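PDB 1VZ0: chromosome-partitioning protein Spo0J from Thermus thermophilus HB27, which binds the centromere-like parS site on DNA, stimulates the ATPase activity of its partner Soj and is probably involved in chromosome partitioning. Local coordinates for residues Q128-M133 / E138-R143; A175-A180 / R204-L209. All blocks are in the same frame, centred on the assembly; numbering follows the deposited sequence.

Contact 1: residues Q128-M133 / E138-R143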
loop_
_atom_site.group_PDB
_atom_site.type_symbol
_atom_site.label_atom_id
_atom_site.label_comp_id
_atom_site.label_asym_id
_atom_site.label_seq_id
_atom_site.Cartn_x
_atom_site.Cartn_y
_atom_site.Cartn_z
ATOM N N GLN C 128 7.538 11.968 -9.581
ATOM C CA GLN C 128 8.757 11.969 -10.374
ATOM C C GLN C 128 8.561 11.320 -11.743
ATOM O O GLN C 128 9.124 11.776 -12.739
ATOM C CB GLN C 128 9.886 11.254 -9.638
ATOM C CG GLN C 128 11.195 11.336 -10.386
ATOM C CD GLN C 128 12.291 10.534 -9.735
ATOM O OE1 GLN C 128 12.195 9.307 -9.619
ATOM N NE2 GLN C 128 13.347 11.218 -9.305
ATOM N N ALA C 129 7.773 10.254 -11.791
ATOM C CA ALA C 129 7.518 9.573 -13.049
ATOM C C ALA C 129 6.732 10.498 -13.982
ATOM O O ALA C 129 6.986 10.538 -15.185
ATOM C CB ALA C 129 6.740 8.279 -12.805
ATOM N N LEU C 130 5.778 11.241 -13.426
ATOM C CA LEU C 130 4.979 12.153 -14.231
ATOM C C LEU C 130 5.856 13.270 -14.798
ATOM O O LEU C 130 5.662 13.700 -15.936
ATOM C CB LEU C 130 3.831 12.732 -13.399
ATOM C CG LEU C 130 2.681 11.759 -13.110
ATOM C CD1 LEU C 130 1.691 12.360 -12.118
ATOM C CD2 LEU C 130 1.989 11.417 -14.421
ATOM N N LEU C 131 6.824 13.723 -14.006
ATOM C CA LEU C 131 7.745 14.768 -14.441
ATOM C C LEU C 131 8.603 14.250 -15.591
ATOM O O LEU C 131 8.837 14.958 -16.570
ATOM C CB LEU C 131 8.673 15.196 -13.298
ATOM C CG LEU C 131 8.109 15.938 -12.093
ATOM C CD1 LEU C 131 9.254 16.274 -11.140
ATOM C CD2 LEU C 131 7.402 17.197 -12.551
ATOM N N GLU C 132 9.080 13.015 -15.454
ATOM C CA GLU C 132 9.923 12.407 -16.475
ATOM C C GLU C 132 9.174 12.249 -17.786
ATOM O O GLU C 132 9.778 12.106 -18.848
ATOM C CB GLU C 132 10.429 11.045 -16.001
ATOM C CG GLU C 132 11.500 11.139 -14.934
ATOM C CD GLU C 132 11.817 9.804 -14.307
ATOM O OE1 GLU C 132 12.772 9.744 -13.505
ATOM O OE2 GLU C 132 11.113 8.815 -14.607
ATOM N N MET C 133 7.852 12.279 -17.706
ATOM C CA MET C 133 7.032 12.152 -18.891
ATOM C C MET C 133 6.772 13.517 -19.518
ATOM O O MET C 133 6.079 13.626 -20.522
ATOM C CB MET C 133 5.722 11.450 -18.541
ATOM C CG MET C 133 5.880 9.952 -18.410
ATOM S SD MET C 133 4.380 9.147 -17.924
ATOM C CE MET C 133 3.222 9.790 -19.170
ATOM N N GLU C 138 2.967 21.738 -11.589
ATOM C CA GLU C 138 1.659 22.373 -11.659
ATOM C C GLU C 138 0.609 21.413 -12.208
ATOM O O GLU C 138 -0.422 21.182 -11.575
ATOM C CB GLU C 138 1.725 23.628 -12.540
ATOM C CG GLU C 138 2.638 24.748 -12.018
ATOM C CD GLU C 138 4.126 24.467 -12.222
ATOM O OE1 GLU C 138 4.653 23.510 -11.619
ATOM O OE2 GLU C 138 4.772 25.211 -12.990
ATOM N N GLU C 139 0.876 20.857 -13.386
ATOM C CA GLU C 139 -0.045 19.920 -14.029
ATOM C C GLU C 139 -0.180 18.666 -13.175
ATOM O O GLU C 139 -1.268 18.100 -13.046
ATOM C CB GLU C 139 0.479 19.537 -15.412
ATOM C CG GLU C 139 1.120 20.690 -16.155
ATOM C CD GLU C 139 1.690 20.271 -17.491
ATOM O OE1 GLU C 139 2.441 19.272 -17.531
ATOM O OE2 GLU C 139 1.394 20.946 -18.501
ATOM N N VAL C 140 0.945 18.233 -12.612
ATOM C CA VAL C 140 0.983 17.063 -11.745
ATOM C C VAL C 140 0.067 17.340 -10.559
ATOM O O VAL C 140 -0.825 16.549 -10.245
ATOM C CB VAL C 140 2.416 16.811 -11.224
ATOM C CG1 VAL C 140 2.405 15.740 -10.142
ATOM C CG2 VAL C 140 3.320 16.401 -12.371
ATOM N N ALA C 141 0.297 18.478 -9.912
ATOM C CA ALA C 141 -0.488 18.891 -8.757
ATOM C C ALA C 141 -1.964 18.940 -9.124
ATOM O O ALA C 141 -2.823 18.473 -8.373
ATOM C CB ALA C 141 -0.022 20.258 -8.272
ATOM N N ARG C 142 -2.249 19.515 -10.285
ATOM C CA ARG C 142 -3.617 19.620 -10.762
ATOM C C ARG C 142 -4.201 18.234 -10.953
ATOM O O ARG C 142 -5.230 17.897 -10.373
ATOM C CB ARG C 142 -3.659 20.385 -12.086
ATOM C CG ARG C 142 -3.320 21.854 -11.940
ATOM C CD ARG C 142 -3.365 22.588 -13.266
ATOM N NE ARG C 142 -3.298 24.031 -13.058
ATOM C CZ ARG C 142 -3.333 24.935 -14.031
ATOM N NH1 ARG C 142 -3.270 26.228 -13.736
ATOM N NH2 ARG C 142 -3.425 24.548 -15.296
ATOM N N ARG C 143 -3.529 17.427 -11.760
ATOM C CA ARG C 143 -3.999 16.081 -12.031
ATOM C C ARG C 143 -4.240 15.272 -10.756
ATOM O O ARG C 143 -5.004 14.308 -10.771
ATOM C CB ARG C 143 -3.007 15.357 -12.944
ATOM C CG ARG C 143 -3.641 14.820 -14.218
ATOM C CD ARG C 143 -4.763 13.841 -13.889
ATOM N NE ARG C 143 -5.522 13.431 -15.066
ATOM C CZ ARG C 143 -4.995 12.839 -16.134
ATOM N NH1 ARG C 143 -3.695 12.586 -16.181
ATOM N NH2 ARG C 143 -5.772 12.498 -17.154
#
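Leu130 and Val140 bring the last turn of helix 120-132 to the middle of helix 137-144, their CA atoms 6.8 Å apart, the nearest pair of the two segments, and no hydrogen bond passes between the backbones. What joins them is a small apolar patch built on three side chains. Val140 stands in the middle, and its two methyls do different jobs. CG2, anti to the carbonyl carbon, reaches the root of the leucine, with Leu130 CB 3.8 Å from Val140 CG2. CG1, anti to the backbone N (chi1 170°), meets the far end of the same residue, Leu130 CD1 lying 4.0 Å from Val140 CG1. Leu130 is therefore touched at both its base and one branch tip, and the two side chains pass each other on a slant.

Leu131 adds a lighter touch at the margin. Its CB does not point at the other helix, but the end of the side chain does come closer, and Leu131 CD2 lies 4.2 Å from Val140 CG2, the two side chains crossing at nearly a right angle. Val140 CG2 thus sits against both consecutive leucines.

Leu130 and Val140 are both buried, and with only apolar atoms meeting, this is plain hydrophobic packing at the start of the inferred helix-turn-helix. Helix 137-144 is the first helix of that DNA-binding motif, and helix 120-132 packs against it from just upstream in the chain. The short connection between them lies close by: Leu135 packs on Val140, and Glu139 OE1 accepts a hydrogen bond from Thr136 N. Leu131 also touches Leu155 of helix 148-156, the second helix of the motif, whereas helix 101-114 is reached by Ala129 and by Arg143, whose NH1 forms a salt bridge with Glu106 OE1.

Contact 2: residues A175-A180 / R204-L209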
loop_
_atom_site.group_PDB
_atom_site.type_symbol
_atom_site.label_atom_id
_atom_site.label_comp_id
_atom_site.label_asym_id
_atom_site.label_seq_id
_atom_site.Cartn_x
_atom_site.Cartn_y
_atom_site.Cartn_z
ATOM N N ALA C 175 7.391 11.345 8.241
ATOM C CA ALA C 175 7.773 12.217 7.143
ATOM C C ALA C 175 8.629 13.336 7.732
ATOM O O ALA C 175 9.534 13.865 7.077
ATOM C CB ALA C 175 6.534 12.795 6.485
ATOM N N GLY C 176 8.330 13.679 8.980
ATOM C CA GLY C 176 9.067 14.722 9.656
ATOM C C GLY C 176 10.508 14.321 9.905
ATOM O O GLY C 176 11.416 15.136 9.745
ATOM N N HIS C 177 10.718 13.071 10.304
ATOM C CA HIS C 177 12.065 12.574 10.558
ATOM C C HIS C 177 12.873 12.621 9.268
ATOM O O HIS C 177 14.065 12.935 9.271
ATOM C CB HIS C 177 12.020 11.128 11.036
ATOM C CG HIS C 177 11.524 10.970 12.433
ATOM N ND1 HIS C 177 12.188 11.496 13.520
ATOM C CD2 HIS C 177 10.447 10.317 12.926
ATOM C CE1 HIS C 177 11.543 11.168 14.623
ATOM N NE2 HIS C 177 10.485 10.454 14.291
ATOM N N ALA C 178 12.200 12.273 8.178
ATOM C CA ALA C 178 12.802 12.240 6.865
ATOM C C ALA C 178 13.238 13.656 6.473
ATOM O O ALA C 178 14.358 13.860 5.988
ATOM C CB ALA C 178 11.796 11.663 5.847
ATOM N N ARG C 179 12.364 14.633 6.697
ATOM C CA ARG C 179 12.712 16.014 6.370
ATOM C C ARG C 179 13.909 16.469 7.190
ATOM O O ARG C 179 14.740 17.233 6.692
ATOM C CB ARG C 179 11.542 16.964 6.628
ATOM C CG ARG C 179 10.317 16.668 5.799
ATOM C CD ARG C 179 9.274 17.758 5.939
ATOM N NE ARG C 179 7.959 17.230 5.604
ATOM C CZ ARG C 179 7.098 16.750 6.495
ATOM N NH1 ARG C 179 5.931 16.276 6.093
ATOM N NH2 ARG C 179 7.384 16.775 7.784
ATOM N N ALA C 180 13.992 16.021 8.443
ATOM C CA ALA C 180 15.117 16.398 9.293
ATOM C C ALA C 180 16.403 15.783 8.729
ATOM O O ALA C 180 17.444 16.431 8.701
ATOM C CB ALA C 180 14.888 15.934 10.750
ATOM N N ARG C 204 11.471 16.832 16.563
ATOM C CA ARG C 204 12.174 17.955 17.175
ATOM C C ARG C 204 13.616 17.589 17.529
ATOM O O ARG C 204 14.543 18.335 17.224
ATOM C CB ARG C 204 11.444 18.412 18.443
ATOM C CG ARG C 204 12.093 19.592 19.156
ATOM C CD ARG C 204 11.385 19.859 20.485
ATOM N NE ARG C 204 12.006 20.929 21.269
ATOM C CZ ARG C 204 11.900 22.229 20.995
ATOM N NH1 ARG C 204 12.506 23.126 21.765
ATOM N NH2 ARG C 204 11.181 22.636 19.956
ATOM N N GLN C 205 13.812 16.450 18.183
ATOM C CA GLN C 205 15.167 16.067 18.540
ATOM C C GLN C 205 15.966 15.614 17.325
ATOM O O GLN C 205 17.191 15.679 17.342
ATOM C CB GLN C 205 15.176 15.003 19.654
ATOM C CG GLN C 205 14.085 13.980 19.577
ATOM C CD GLN C 205 13.759 13.351 20.930
ATOM O OE1 GLN C 205 12.925 12.456 21.019
ATOM N NE2 GLN C 205 14.413 13.824 21.985
ATOM N N ALA C 206 15.288 15.174 16.266
ATOM C CA ALA C 206 16.009 14.775 15.055
ATOM C C ALA C 206 16.575 16.056 14.418
ATOM O O ALA C 206 17.620 16.034 13.784
ATOM C CB ALA C 206 15.083 14.066 14.084
ATOM N N GLU C 207 15.877 17.171 14.605
ATOM C CA GLU C 207 16.331 18.450 14.075
ATOM C C GLU C 207 17.587 18.901 14.834
ATOM O O GLU C 207 18.455 19.574 14.282
ATOM C CB GLU C 207 15.234 19.513 14.223
ATOM C CG GLU C 207 14.024 19.313 13.325
ATOM C CD GLU C 207 12.905 20.319 13.606
ATOM O OE1 GLU C 207 11.861 20.265 12.930
ATOM O OE2 GLU C 207 13.069 21.167 14.505
ATOM N N ALA C 208 17.675 18.522 16.101
ATOM C CA ALA C 208 18.819 18.889 16.920
ATOM C C ALA C 208 20.068 18.102 16.526
ATOM O O ALA C 208 21.181 18.458 16.908
ATOM C CB ALA C 208 18.499 18.659 18.387
ATOM N N LEU C 209 19.889 17.033 15.758
ATOM C CA LEU C 209 21.028 16.225 15.338
ATOM C C LEU C 209 22.070 17.014 14.546
ATOM O O LEU C 209 23.249 16.652 14.524
ATOM C CB LEU C 209 20.555 15.016 14.528
ATOM C CG LEU C 209 19.986 13.900 15.400
ATOM C CD1 LEU C 209 19.534 12.743 14.555
ATOM C CD2 LEU C 209 21.052 13.456 16.375
HETATM O O HOH W 1 18.469 17.402 11.699
#
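Ala180 and Ala206 meet methyl to methyl, CB to CB at 3.8 Å, and this is the apolar centre of the contact. The methyls leave the backbones close together, the nearest CA atoms, those of Ala180 and Glu207, being 5.3 Å apart. Glu207 lies along the margin, its CG 4.3 Å from Ala180 CB.

The imidazole of His177 takes part through its edge. Its CB points away from the other segment, but with CG beside the backbone N (chi1 -73°) the ring swings back, and ND1 comes to 3.9 Å from Ala206 CB, which lies in the ring plane. Ala206 CB therefore touches both the histidine and Ala180. Here two short helices of the ParB HTH domain, 175-183 and 203-207, pack side by side, with Ile196 of the intervening helix 189-199 touching both His177 and Ala206.

The polar link is made by water. No direct hydrogen bond crosses the contact, but one water donates to Ala206 O at 2.6 Å and, weakly, to Ala180 O at 3.3 Å. At the start of helix 175-183, Thr174 OG1 accepts a hydrogen bond from His177 N.

Both contacts lie in the ParB HTH domain and follow one another along the chain, contact 1 being complete before contact 2 begins. Their centres are about 27 Å apart and their nearest atoms about 15 Å, so they do not touch. Contact 1 joins helices 120-132 and 137-144, neighbours in sequence; contact 2 joins 175-183 to 203-207, with helix 189-199 between them in the chain. Helices 148-156 and 162-169 come between the two contacts in the sequence. The two contacts are thus separate pieces of packing in one all-helical region, one at the inferred helix-turn-helix and the other among the helices that follow it.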